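Local coordinates for protein argonaute (Marinitoga piezophila, PDB 5I4A), which uses short guide RNAs with a 5'-hydroxyl end to bind complementary target strands and cleave them, at residues I561-L564 with T568-Y571. Residues are numbered along the deposited sequence; the frame is centred on the assembly and turned at random.
Sequences IIKL and TYIY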
loop_
_atom_site.group_PDB
_atom_site.type_symbol
_atom_site.label_atom_id
_atom_site.label_comp_id
_atom_site.label_asym_id
_atom_site.label_seq_id
_atom_site.Cartn_x
_atom_site.Cartn_y
_atom_site.Cartn_z
ATOM N N ILE A 561 -17.011 -1.665 8.465
ATOM C CA ILE A 561 -16.664 -2.973 7.919
ATOM C C ILE A 561 -17.873 -3.490 7.152
ATOM O O ILE A 561 -18.968 -3.614 7.715
ATOM C CB ILE A 561 -16.242 -3.960 9.018
ATOM C CG1 ILE A 561 -14.940 -3.506 9.680
ATOM C CG2 ILE A 561 -16.082 -5.360 8.442
ATOM C CD1 ILE A 561 -14.314 -4.561 10.572
ATOM N N ILE A 562 -17.675 -3.790 5.872
ATOM C CA ILE A 562 -18.745 -4.225 4.983
ATOM C C ILE A 562 -18.511 -5.683 4.620
ATOM O O ILE A 562 -17.393 -6.069 4.264
ATOM C CB ILE A 562 -18.817 -3.346 3.724
ATOM C CG1 ILE A 562 -19.195 -1.914 4.108
ATOM C CG2 ILE A 562 -19.805 -3.917 2.716
ATOM C CD1 ILE A 562 -19.165 -0.952 2.947
ATOM N N LYS A 563 -19.564 -6.489 4.712
ATOM C CA LYS A 563 -19.506 -7.892 4.329
ATOM C C LYS A 563 -19.929 -8.037 2.875
ATOM O O LYS A 563 -21.034 -7.631 2.502
ATOM C CB LYS A 563 -20.401 -8.737 5.234
ATOM C CG LYS A 563 -20.659 -10.141 4.717
ATOM C CD LYS A 563 -20.874 -11.099 5.873
ATOM C CE LYS A 563 -21.878 -12.182 5.534
ATOM N NZ LYS A 563 -22.034 -13.141 6.661
ATOM N N LEU A 564 -19.048 -8.609 2.056
ATOM C CA LEU A 564 -19.389 -8.948 0.680
ATOM C C LEU A 564 -20.066 -10.310 0.594
ATOM O O LEU A 564 -21.177 -10.425 0.065
ATOM C CB LEU A 564 -18.134 -8.926 -0.193
ATOM C CG LEU A 564 -17.405 -7.590 -0.261
ATOM C CD1 LEU A 564 -16.179 -7.720 -1.149
ATOM C CD2 LEU A 564 -18.335 -6.499 -0.769
ATOM N N THR A 568 -15.561 -12.897 2.691
ATOM C CA THR A 568 -14.913 -11.718 2.127
ATOM C C THR A 568 -15.519 -10.463 2.734
ATOM O O THR A 568 -16.732 -10.247 2.639
ATOM C CB THR A 568 -15.049 -11.696 0.602
ATOM O OG1 THR A 568 -14.903 -13.029 0.099
ATOM C CG2 THR A 568 -13.965 -10.826 -0.012
ATOM N N TYR A 569 -14.673 -9.636 3.347
ATOM C CA TYR A 569 -15.086 -8.373 3.941
ATOM C C TYR A 569 -14.207 -7.247 3.414
ATOM O O TYR A 569 -13.126 -7.474 2.865
ATOM C CB TYR A 569 -14.996 -8.399 5.475
ATOM C CG TYR A 569 -15.998 -9.296 6.168
ATOM C CD1 TYR A 569 -15.896 -10.677 6.085
ATOM C CD2 TYR A 569 -17.030 -8.759 6.930
ATOM C CE1 TYR A 569 -16.802 -11.499 6.725
ATOM C CE2 TYR A 569 -17.941 -9.577 7.577
ATOM C CZ TYR A 569 -17.820 -10.945 7.470
ATOM O OH TYR A 569 -18.722 -11.762 8.111
ATOM N N ILE A 570 -14.690 -6.020 3.594
ATOM C CA ILE A 570 -13.933 -4.813 3.290
ATOM C C ILE A 570 -14.078 -3.864 4.463
ATOM O O ILE A 570 -15.199 -3.585 4.902
ATOM C CB ILE A 570 -14.420 -4.119 2.003
ATOM C CG1 ILE A 570 -14.456 -5.092 0.835
ATOM C CG2 ILE A 570 -13.529 -2.932 1.663
ATOM C CD1 ILE A 570 -14.953 -4.454 -0.432
ATOM N N TYR A 571 -12.957 -3.362 4.969
ATOM C CA TYR A 571 -12.998 -2.279 5.936
ATOM C C TYR A 571 -12.371 -1.033 5.329
ATOM O O TYR A 571 -11.473 -1.111 4.484
ATOM C CB TYR A 571 -12.311 -2.658 7.257
ATOM C CG TYR A 571 -10.798 -2.715 7.247
ATOM C CD1 TYR A 571 -10.036 -1.560 7.392
ATOM C CD2 TYR A 571 -10.131 -3.929 7.147
ATOM C CE1 TYR A 571 -8.653 -1.610 7.401
ATOM C CE2 TYR A 571 -8.748 -3.988 7.160
ATOM C CZ TYR A 571 -8.014 -2.826 7.285
ATOM O OH TYR A 571 -6.639 -2.878 7.296
HETATM O O HOH W 1 -21.845 -11.995 9.244
HETATM O O HOH W 2 -18.887 -14.375 7.520
#
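One face of the Tyr569 ring lies over the aliphatic chain of Lys563, whose CG makes a CH-pi contact 4.3 Å from the ring centroid, offset toward the rim. CG stands anti to the backbone N (chi1 166°), which sets the chain off along the ring face toward the hydroxyl, where Lys563 CD comes 3.2 Å from Tyr569 OH. A water lies in the ring plane at the edge, 2.7 Å from Tyr569 OH; a second water accepts from Lys563 NZ, which also forms a salt bridge with Glu566. Ile561 CG2 approaches the ring obliquely, with Tyr569 CD2 at 3.8 Å, and residues of helix 595-605 also touch the tyrosine. The two strands form an antiparallel hairpin in the extended mixed sheet of the RNase H-like PIWI domain, between strands 264-266 and 582-589. Ile562 and Ile570 form a hydrogen-bonded pair: Ile562 N reaches Ile570 O at 2.7 Å, almost perfectly straight, Ile570 N returns to Ile562 O, and Leu564 N bonds to Thr568 O nearer the turn. Replacing Tyr569 by an alanine would probably leave the Lys563 methylenes and Ile561 CG2 without their aromatic cover and the in-plane water without its hydroxyl partner. On the face that carries Ile570, its CD1 meets Leu564 CD1 at 3.6 Å.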